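Local coordinates for putative membrane anchored protein (Corynebacterium diphtheriae, PDB 3LSO) that is of unknown function but is probably held at the membrane by an anchor, with an elongated, strand-rich region outside it, at residues Y41-K46 against D79-Y84; V142-L147 against L152-E157; P293-S298 against L440-S445. All blocks are in the same frame, centred on the assembly; numbering follows the deposited sequence.

Interaction 1: Y41-K46 against D79-Y84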
loop_
_atom_site.group_PDB
_atom_site.type_symbol
_atom_site.label_atom_id
_atom_site.label_comp_id
_atom_site.label_asym_id
_atom_site.label_seq_id
_atom_site.Cartn_x
_atom_site.Cartn_y
_atom_site.Cartn_z
ATOM N N TYR B 41 -2.496 -35.326 -52.468
ATOM C CA TYR B 41 -3.745 -34.575 -52.575
ATOM C C TYR B 41 -3.575 -33.275 -51.776
ATOM O O TYR B 41 -3.703 -33.258 -50.561
ATOM C CB TYR B 41 -4.924 -35.428 -52.060
ATOM C CG TYR B 41 -6.305 -34.973 -52.490
ATOM C CD1 TYR B 41 -6.877 -35.444 -53.676
ATOM C CD2 TYR B 41 -7.050 -34.077 -51.707
ATOM C CE1 TYR B 41 -8.155 -35.025 -54.076
ATOM C CE2 TYR B 41 -8.325 -33.652 -52.095
ATOM C CZ TYR B 41 -8.874 -34.134 -53.278
ATOM O OH TYR B 41 -10.129 -33.722 -53.685
ATOM N N LYS B 42 -3.237 -32.195 -52.465
ATOM C CA LYS B 42 -2.984 -30.922 -51.808
ATOM C C LYS B 42 -4.034 -29.925 -52.260
ATOM O O LYS B 42 -4.236 -29.737 -53.459
ATOM C CB LYS B 42 -1.563 -30.421 -52.129
ATOM C CG LYS B 42 -0.465 -31.310 -51.547
ATOM C CD LYS B 42 0.958 -30.796 -51.758
ATOM C CE LYS B 42 1.900 -31.538 -50.800
ATOM N NZ LYS B 42 3.345 -31.549 -51.177
ATOM N N PHE B 43 -4.750 -29.343 -51.312
ATOM C CA PHE B 43 -5.550 -28.165 -51.596
ATOM C C PHE B 43 -5.379 -27.138 -50.459
ATOM O O PHE B 43 -4.616 -27.364 -49.516
ATOM C CB PHE B 43 -7.017 -28.514 -51.949
ATOM C CG PHE B 43 -7.826 -29.023 -50.794
ATOM C CD1 PHE B 43 -8.640 -28.158 -50.068
ATOM C CD2 PHE B 43 -7.775 -30.362 -50.424
ATOM C CE1 PHE B 43 -9.381 -28.616 -48.974
ATOM C CE2 PHE B 43 -8.519 -30.832 -49.334
ATOM C CZ PHE B 43 -9.328 -29.953 -48.613
ATOM N N ASN B 44 -6.113 -26.032 -50.529
ATOM C CA ASN B 44 -5.609 -24.776 -50.020
ATOM C C ASN B 44 -6.744 -23.765 -49.887
ATOM O O ASN B 44 -7.415 -23.450 -50.876
ATOM C CB ASN B 44 -4.583 -24.311 -51.066
ATOM C CG ASN B 44 -3.933 -23.040 -50.717
ATOM O OD1 ASN B 44 -3.244 -22.954 -49.704
ATOM N ND2 ASN B 44 -4.116 -22.034 -51.555
ATOM N N GLN B 45 -6.981 -23.249 -48.685
ATOM C CA GLN B 45 -8.118 -22.337 -48.500
ATOM C C GLN B 45 -7.942 -21.218 -47.478
ATOM O O GLN B 45 -7.672 -21.476 -46.309
ATOM C CB GLN B 45 -9.383 -23.127 -48.157
ATOM C CG GLN B 45 -10.675 -22.412 -48.578
ATOM C CD GLN B 45 -11.904 -22.921 -47.840
ATOM O OE1 GLN B 45 -11.796 -23.682 -46.868
ATOM N NE2 GLN B 45 -13.080 -22.491 -48.289
ATOM N N LYS B 46 -8.125 -19.985 -47.938
ATOM C CA LYS B 46 -8.123 -18.815 -47.068
ATOM C C LYS B 46 -9.402 -18.773 -46.253
ATOM O O LYS B 46 -10.475 -19.083 -46.763
ATOM C CB LYS B 46 -7.979 -17.518 -47.876
ATOM C CG LYS B 46 -6.537 -17.063 -48.100
ATOM C CD LYS B 46 -6.447 -15.634 -48.626
ATOM C CE LYS B 46 -6.838 -15.548 -50.095
ATOM N NZ LYS B 46 -6.188 -16.639 -50.879
ATOM N N ASP B 79 -15.547 -27.684 -52.378
ATOM C CA ASP B 79 -15.819 -28.791 -53.290
ATOM C C ASP B 79 -14.870 -29.967 -53.074
ATOM O O ASP B 79 -15.192 -31.105 -53.417
ATOM C CB ASP B 79 -15.732 -28.322 -54.746
ATOM C CG ASP B 79 -17.092 -28.008 -55.358
ATOM O OD1 ASP B 79 -18.095 -27.928 -54.620
ATOM O OD2 ASP B 79 -17.156 -27.844 -56.596
ATOM N N ASN B 80 -13.702 -29.687 -52.504
ATOM C CA ASN B 80 -12.728 -30.717 -52.172
ATOM C C ASN B 80 -13.173 -31.686 -51.082
ATOM O O ASN B 80 -12.443 -32.617 -50.739
ATOM C CB ASN B 80 -11.419 -30.065 -51.764
ATOM C CG ASN B 80 -10.531 -29.798 -52.933
ATOM O OD1 ASN B 80 -10.004 -30.730 -53.538
ATOM N ND2 ASN B 80 -10.355 -28.526 -53.272
ATOM N N LEU B 81 -14.372 -31.459 -50.550
ATOM C CA LEU B 81 -14.965 -32.304 -49.507
ATOM C C LEU B 81 -16.192 -33.109 -49.994
ATOM O O LEU B 81 -16.755 -33.916 -49.250
ATOM C CB LEU B 81 -15.338 -31.456 -48.281
ATOM C CG LEU B 81 -14.354 -30.371 -47.812
ATOM C CD1 LEU B 81 -15.085 -29.286 -47.014
ATOM C CD2 LEU B 81 -13.168 -30.936 -47.022
ATOM N N SER B 82 -16.603 -32.883 -51.240
ATOM C CA SER B 82 -17.707 -33.635 -51.837
ATOM C C SER B 82 -17.432 -35.137 -51.750
ATOM O O SER B 82 -16.313 -35.597 -52.014
ATOM C CB SER B 82 -17.935 -33.206 -53.303
ATOM N N GLY B 83 -18.453 -35.884 -51.336
ATOM C CA GLY B 83 -18.427 -37.344 -51.395
ATOM C C GLY B 83 -18.075 -38.110 -50.129
ATOM O O GLY B 83 -18.228 -39.330 -50.103
ATOM N N TYR B 84 -17.620 -37.420 -49.083
ATOM C CA TYR B 84 -17.155 -38.092 -47.862
ATOM C C TYR B 84 -18.210 -38.196 -46.745
ATOM O O TYR B 84 -18.748 -37.180 -46.292
ATOM C CB TYR B 84 -15.869 -37.431 -47.347
ATOM C CG TYR B 84 -14.781 -37.385 -48.395
ATOM C CD1 TYR B 84 -14.123 -38.553 -48.806
ATOM C CD2 TYR B 84 -14.427 -36.178 -48.997
ATOM C CE1 TYR B 84 -13.128 -38.513 -49.784
ATOM C CE2 TYR B 84 -13.437 -36.120 -49.974
ATOM C CZ TYR B 84 -12.789 -37.287 -50.366
ATOM O OH TYR B 84 -11.812 -37.216 -51.341
#

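Interaction 2: V142-L147 against L152-E157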
loop_
_atom_site.group_PDB
_atom_site.type_symbol
_atom_site.label_atom_id
_atom_site.label_comp_id
_atom_site.label_asym_id
_atom_site.label_seq_id
_atom_site.Cartn_x
_atom_site.Cartn_y
_atom_site.Cartn_z
ATOM N N VAL B 142 -8.166 -22.258 -19.484
ATOM C CA VAL B 142 -6.753 -22.471 -19.187
ATOM C C VAL B 142 -6.383 -21.837 -17.855
ATOM O O VAL B 142 -6.648 -20.657 -17.628
ATOM C CB VAL B 142 -5.824 -21.875 -20.270
ATOM C CG1 VAL B 142 -4.384 -22.198 -19.953
ATOM C CG2 VAL B 142 -6.186 -22.383 -21.663
ATOM N N ARG B 143 -5.757 -22.602 -16.975
ATOM C CA ARG B 143 -5.238 -22.025 -15.741
ATOM C C ARG B 143 -3.740 -21.739 -15.843
ATOM O O ARG B 143 -2.940 -22.603 -16.190
ATOM C CB ARG B 143 -5.548 -22.920 -14.551
ATOM C CG ARG B 143 -5.325 -22.247 -13.213
ATOM C CD ARG B 143 -6.012 -23.000 -12.106
ATOM N NE ARG B 143 -5.841 -22.308 -10.832
ATOM C CZ ARG B 143 -6.572 -21.268 -10.421
ATOM N NH1 ARG B 143 -7.545 -20.778 -11.192
ATOM N NH2 ARG B 143 -6.322 -20.711 -9.239
ATOM N N LEU B 144 -3.372 -20.507 -15.538
ATOM C CA LEU B 144 -1.987 -20.088 -15.603
ATOM C C LEU B 144 -1.619 -19.317 -14.344
ATOM O O LEU B 144 -2.493 -18.796 -13.640
ATOM C CB LEU B 144 -1.784 -19.188 -16.819
ATOM C CG LEU B 144 -2.274 -19.640 -18.209
ATOM C CD1 LEU B 144 -2.501 -18.448 -19.122
ATOM C CD2 LEU B 144 -1.305 -20.613 -18.847
ATOM N N GLN B 145 -0.323 -19.254 -14.057
ATOM C CA GLN B 145 0.199 -18.239 -13.152
ATOM C C GLN B 145 1.391 -17.524 -13.789
ATOM O O GLN B 145 2.141 -18.118 -14.572
ATOM C CB GLN B 145 0.545 -18.823 -11.778
ATOM C CG GLN B 145 1.430 -20.056 -11.805
ATOM C CD GLN B 145 1.793 -20.537 -10.404
ATOM O OE1 GLN B 145 0.928 -20.994 -9.650
ATOM N NE2 GLN B 145 3.080 -20.442 -10.054
ATOM N N ALA B 146 1.541 -16.239 -13.473
ATOM C CA ALA B 146 2.674 -15.465 -13.949
ATOM C C ALA B 146 3.850 -15.649 -13.001
ATOM O O ALA B 146 3.659 -15.856 -11.803
ATOM C CB ALA B 146 2.304 -14.035 -14.056
ATOM N N LEU B 147 5.065 -15.580 -13.538
ATOM C CA LEU B 147 6.252 -15.955 -12.774
ATOM C C LEU B 147 6.799 -14.786 -11.988
ATOM O O LEU B 147 7.017 -14.893 -10.777
ATOM C CB LEU B 147 7.341 -16.510 -13.690
ATOM C CG LEU B 147 6.926 -17.516 -14.765
ATOM C CD1 LEU B 147 8.139 -18.005 -15.532
ATOM C CD2 LEU B 147 6.173 -18.665 -14.159
ATOM N N LEU B 152 1.865 -9.342 -19.561
ATOM C CA LEU B 152 1.641 -10.534 -20.366
ATOM C C LEU B 152 0.985 -10.127 -21.655
ATOM O O LEU B 152 -0.017 -9.402 -21.635
ATOM C CB LEU B 152 0.743 -11.515 -19.630
ATOM C CG LEU B 152 1.448 -12.148 -18.447
ATOM C CD1 LEU B 152 0.526 -13.131 -17.760
ATOM C CD2 LEU B 152 2.716 -12.829 -18.913
ATOM N N THR B 153 1.543 -10.596 -22.772
ATOM C CA THR B 153 1.004 -10.259 -24.096
ATOM C C THR B 153 0.768 -11.505 -24.947
ATOM O O THR B 153 1.695 -12.277 -25.233
ATOM C CB THR B 153 1.880 -9.225 -24.844
ATOM O OG1 THR B 153 2.255 -8.168 -23.948
ATOM C CG2 THR B 153 1.110 -8.631 -26.007
ATOM N N PHE B 154 -0.487 -11.695 -25.342
ATOM C CA PHE B 154 -0.886 -12.898 -26.055
ATOM C C PHE B 154 -1.091 -12.665 -27.556
ATOM O O PHE B 154 -2.202 -12.377 -28.004
ATOM C CB PHE B 154 -2.135 -13.530 -25.416
ATOM C CG PHE B 154 -1.903 -14.138 -24.044
ATOM C CD1 PHE B 154 -0.620 -14.247 -23.497
ATOM C CD2 PHE B 154 -2.975 -14.640 -23.316
ATOM C CE1 PHE B 154 -0.420 -14.811 -22.240
ATOM C CE2 PHE B 154 -2.786 -15.212 -22.058
ATOM C CZ PHE B 154 -1.508 -15.297 -21.523
ATOM N N ILE B 155 -0.001 -12.795 -28.316
ATOM C CA ILE B 155 -0.003 -12.728 -29.777
ATOM C C ILE B 155 -0.441 -14.087 -30.308
ATOM O O ILE B 155 -0.226 -15.087 -29.645
ATOM C CB ILE B 155 1.436 -12.447 -30.310
ATOM C CG1 ILE B 155 2.115 -11.321 -29.523
ATOM C CG2 ILE B 155 1.442 -12.140 -31.815
ATOM C CD1 ILE B 155 1.324 -10.025 -29.453
ATOM N N PRO B 156 -1.073 -14.134 -31.501
ATOM C CA PRO B 156 -1.166 -15.449 -32.165
ATOM C C PRO B 156 0.197 -15.925 -32.673
ATOM O O PRO B 156 1.111 -15.117 -32.847
ATOM C CB PRO B 156 -2.117 -15.199 -33.348
ATOM C CG PRO B 156 -2.152 -13.710 -33.531
ATOM C CD PRO B 156 -1.891 -13.107 -32.177
ATOM N N GLU B 157 0.336 -17.226 -32.881
ATOM C CA GLU B 157 1.533 -17.778 -33.496
ATOM C C GLU B 157 1.372 -17.738 -35.006
ATOM O O GLU B 157 0.260 -17.827 -35.514
ATOM C CB GLU B 157 1.801 -19.205 -32.996
ATOM C CG GLU B 157 2.786 -19.294 -31.792
ATOM C CD GLU B 157 4.251 -19.042 -32.187
ATOM O OE1 GLU B 157 4.587 -19.170 -33.395
ATOM O OE2 GLU B 157 5.073 -18.716 -31.301
#

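Interaction 3: P293-S298 against L440-S445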
loop_
_atom_site.group_PDB
_atom_site.type_symbol
_atom_site.label_atom_id
_atom_site.label_comp_id
_atom_site.label_asym_id
_atom_site.label_seq_id
_atom_site.Cartn_x
_atom_site.Cartn_y
_atom_site.Cartn_z
ATOM N N PRO B 293 -9.657 13.022 29.655
ATOM C CA PRO B 293 -10.916 12.467 29.109
ATOM C C PRO B 293 -12.106 13.379 29.319
ATOM O O PRO B 293 -13.063 13.335 28.547
ATOM C CB PRO B 293 -11.085 11.133 29.858
ATOM C CG PRO B 293 -9.693 10.734 30.197
ATOM C CD PRO B 293 -8.972 12.048 30.529
ATOM N N GLU B 294 -12.040 14.220 30.336
ATOM C CA GLU B 294 -13.175 15.079 30.614
ATOM C C GLU B 294 -13.113 16.402 29.869
ATOM O O GLU B 294 -14.015 17.222 29.998
ATOM C CB GLU B 294 -13.423 15.254 32.121
ATOM C CG GLU B 294 -12.271 15.842 32.926
ATOM C CD GLU B 294 -11.143 14.843 33.262
ATOM O OE1 GLU B 294 -11.126 13.681 32.749
ATOM O OE2 GLU B 294 -10.256 15.253 34.057
ATOM N N ASP B 295 -12.055 16.593 29.078
ATOM C CA ASP B 295 -11.976 17.690 28.126
ATOM C C ASP B 295 -12.858 17.440 26.879
ATOM O O ASP B 295 -12.465 16.755 25.907
ATOM C CB ASP B 295 -10.528 17.920 27.755
ATOM C CG ASP B 295 -10.284 19.294 27.156
ATOM O OD1 ASP B 295 -11.248 19.897 26.608
ATOM O OD2 ASP B 295 -9.113 19.757 27.237
ATOM N N THR B 296 -14.070 17.986 26.923
ATOM C CA THR B 296 -15.006 17.843 25.815
ATOM C C THR B 296 -14.567 18.646 24.594
ATOM O O THR B 296 -15.010 18.399 23.480
ATOM C CB THR B 296 -16.443 18.272 26.193
ATOM O OG1 THR B 296 -16.407 19.530 26.886
ATOM C CG2 THR B 296 -17.075 17.260 27.062
ATOM N N ASP B 297 -13.697 19.614 24.796
ATOM C CA ASP B 297 -13.276 20.438 23.683
ATOM C C ASP B 297 -12.247 19.759 22.799
ATOM O O ASP B 297 -11.881 18.627 23.026
ATOM C CB ASP B 297 -12.799 21.780 24.193
ATOM C CG ASP B 297 -13.865 22.472 24.957
ATOM O OD1 ASP B 297 -15.020 22.506 24.462
ATOM O OD2 ASP B 297 -13.568 22.933 26.067
ATOM N N SER B 298 -11.818 20.430 21.754
ATOM C CA SER B 298 -10.736 19.879 20.977
ATOM C C SER B 298 -9.844 21.025 20.491
ATOM O O SER B 298 -10.250 22.185 20.597
ATOM C CB SER B 298 -11.259 18.948 19.873
ATOM O OG SER B 298 -11.661 19.668 18.729
ATOM N N LEU B 440 -11.141 22.415 35.164
ATOM C CA LEU B 440 -9.974 21.598 34.926
ATOM C C LEU B 440 -8.757 22.416 34.494
ATOM O O LEU B 440 -8.877 23.556 34.051
ATOM C CB LEU B 440 -10.275 20.463 33.939
ATOM C CG LEU B 440 -10.445 20.650 32.427
ATOM C CD1 LEU B 440 -9.147 21.016 31.713
ATOM C CD2 LEU B 440 -11.014 19.374 31.825
ATOM N N LYS B 441 -7.589 21.811 34.631
ATOM C CA LYS B 441 -6.332 22.413 34.245
ATOM C C LYS B 441 -5.600 21.340 33.459
ATOM O O LYS B 441 -5.535 20.178 33.891
ATOM C CB LYS B 441 -5.515 22.819 35.490
ATOM C CG LYS B 441 -6.227 23.776 36.472
ATOM C CD LYS B 441 -5.864 23.506 37.937
ATOM C CE LYS B 441 -6.853 24.189 38.870
ATOM N NZ LYS B 441 -6.235 24.684 40.129
ATOM N N ASP B 442 -5.052 21.704 32.309
ATOM C CA ASP B 442 -4.454 20.717 31.434
ATOM C C ASP B 442 -3.367 21.332 30.542
ATOM O O ASP B 442 -3.418 22.539 30.213
ATOM C CB ASP B 442 -5.557 20.119 30.576
ATOM C CG ASP B 442 -5.196 18.754 29.998
ATOM O OD1 ASP B 442 -4.031 18.294 30.196
ATOM O OD2 ASP B 442 -6.116 18.146 29.349
ATOM N N LEU B 443 -2.379 20.514 30.169
ATOM C CA LEU B 443 -1.411 20.883 29.148
ATOM C C LEU B 443 -1.571 19.882 28.024
ATOM O O LEU B 443 -1.457 18.668 28.238
ATOM C CB LEU B 443 -0.002 20.882 29.700
ATOM C CG LEU B 443 0.288 22.024 30.673
ATOM C CD1 LEU B 443 1.421 21.672 31.609
ATOM C CD2 LEU B 443 0.588 23.357 29.968
ATOM N N VAL B 444 -1.882 20.379 26.827
ATOM C CA VAL B 444 -2.271 19.478 25.742
ATOM C C VAL B 444 -1.375 19.631 24.522
ATOM O O VAL B 444 -1.309 20.714 23.916
ATOM C CB VAL B 444 -3.713 19.716 25.313
ATOM C CG1 VAL B 444 -4.104 18.683 24.293
ATOM C CG2 VAL B 444 -4.627 19.676 26.517
ATOM N N SER B 445 -0.694 18.537 24.177
ATOM C CA SER B 445 0.180 18.477 23.011
ATOM C C SER B 445 -0.615 18.655 21.743
ATOM O O SER B 445 -1.626 17.975 21.548
ATOM C CB SER B 445 0.878 17.132 22.967
ATOM O OG SER B 445 1.682 16.999 24.116
#

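Interaction 1: Y41-K46 against D79-Y84
Phe43 carries its CG between the backbone N and the carbonyl carbon (chi1 70°), whereas Tyr41 has CG anti to the backbone N (chi1 -162°), and by these different swings both rings reach Asn80. The result is an amide stacked on an aromatic ring, with a CH-pi contact beside it. It joins the start of strand 41-54 to the loop between strands 64-77 and 87-97 in the DIP2116-like N-terminal domain, a family placed in the E-set clan.

The amide of Asn80 and the ring of Phe43 are almost parallel, their planes 9° apart. Asn80 CB sits over the middle of the ring, 3.6 Å from its centroid, and Asn80 CG lies 3.5 Å from Phe43 CG. The two side chains run in opposite directions, so Asn80 ND2 ends near the strand, 3.6 Å from Phe43 CB. Phenylalanine suits this place by offering a broad apolar face; asparagine suits the other because its short chain ends in a flat group that can lie on it. Tyr41 approaches differently: its ring stands nearly perpendicular to the amide and brings its hydroxyl to the carbonyl end.

Leu81 adds a looser apolar touch, its CD2 4.3 Å from Phe43 CZ. The loop is shaped by a backbone hydrogen bond from Ser82 N to Asp79 O (3.1 Å) and by a type II turn from Leu81 to Tyr84, in which Gly83, lacking a CB, accommodates a positive phi. On the strand side, the backbone of Phe43 pairs with Val34, and that of Gln45 with Cys32, half of the Cys32-Cys176 disulfide. At the carbonyl end of the amide, Tyr41 OH lies 3.0 Å from Asn80 OD1.

Interaction 2: V142-L147 against L152-E157
A buried, purely apolar contact brings Leu144 and Ala146, near the end of strand 132-146, against Phe154 and Leu152, near the start of strand 150-167, inside the N-terminal domain. Two small touches make it up. Leu144 CD1 comes within 4.1 Å of Phe154 CZ, and Ala146 CB lies 4.2 Å from Leu152 CD1. Leu144 and Phe154 point at each other from opposite directions and meet through their outermost carbons. The first torsion of Leu144 (chi1 -51°) brings CG over beside the backbone N, and the second, near anti at 157°, turns CD1 rather than CD2 to Phe154; CD2 stays 5.9 Å from Phe154 CZ. Phe154 likewise has CG on the side of the backbone N (chi1 -69°) and extends its ring toward the other strand.

No hydrogen bond links the two segments, and their closest CA atoms, those of Ala146 and Leu152, are 8.2 Å apart. The two consecutive strands turn back and face each other through side chains without pairing with each other, the arrangement of a beta-arch. The backbone of Leu144 is hydrogen-bonded to Phe65 and that of Gln145 to Lys103, while strand 150-167 pairs with 87-97, 170-177 and 185-190.

The alternation of the strand explains the choice of residues. Leu144 and Ala146 point toward the partner; between them Gln145 points away and, like Arg143, is partly exposed; Arg143 NH1 forms a salt bridge with Asp66 OD1. Large leucine and phenylalanine side chains span the distance between the two backbones at one level. At the other, the methyl of alanine is enough because Leu152 supplies the reach. Val189 of strand 185-190 packs on both Ala146 and Leu152, Val102 and Leu104 lie against Leu144, and Met55 and Val98 against Phe154.

Interaction 3: P293-S298 against L440-S445
Leu440 uses one methyl, CD2, to meet two neighbouring residues of the 293-298 loop. Its first torsion places CG between the backbone N and the carbonyl carbon (chi1 75°), and the second turns CD2 toward the loop, 3.9 Å from Glu294 CG and 4.0 Å from the backbone Asp295 N. Glu294 crosses the leucine obliquely. Its own CG, also set between backbone N and carbonyl carbon, is the atom brought to Leu440, while the bend at the second torsion sets where the carboxylate goes; a long, flexible acid can give a CH2 to an apolar neighbour in this way. Asp295 CB adds a looser approach, 4.3 Å from Leu440 CD2.

The loop that carries these residues follows strand 278-285 and leads into strand 298-303. Within it Asp295 closes an Asx turn, a weak hydrogen bond running from Asp297 N to Asp295 OD1 at 3.1 Å; aspartate fits here because its short side chain can fold back on the loop. The loop lies on the first residues of strand 440-453, which runs antiparallel to strand 425-435.

Asp295 has CG anti to its backbone N (chi1 -161°), and so does Asp442, so that both acids reach out from their chains toward each other. They cross with their planes 51° apart, and Asp295 OD2 stands 4.0 Å from Asp442 OD2, a like-charged pair that would probably be costly without its other partners. Lys435 forms salt bridges with Asp295 OD1 and Asp297 OD2, Tyr299 OH is hydrogen-bonded to Asp295 OD2, and Lys292 N to Asp442 OD2.

How the interactions relate
The three contacts are spread along an elongated chain and touch one another nowhere. Interactions 1 and 2 share the N-terminal DIP2116-like domain, with centres 34 Å apart and nearest atoms about 14 Å apart: one is a surface contact toward the far end of the molecule, the other is buried. Interaction 3 belongs to another part of the chain, on the opposite side of its centre, 61 Å from interaction 2 and 93 Å from interaction 1 between centres. It joins segments 142 residues apart, against only five in interaction 2.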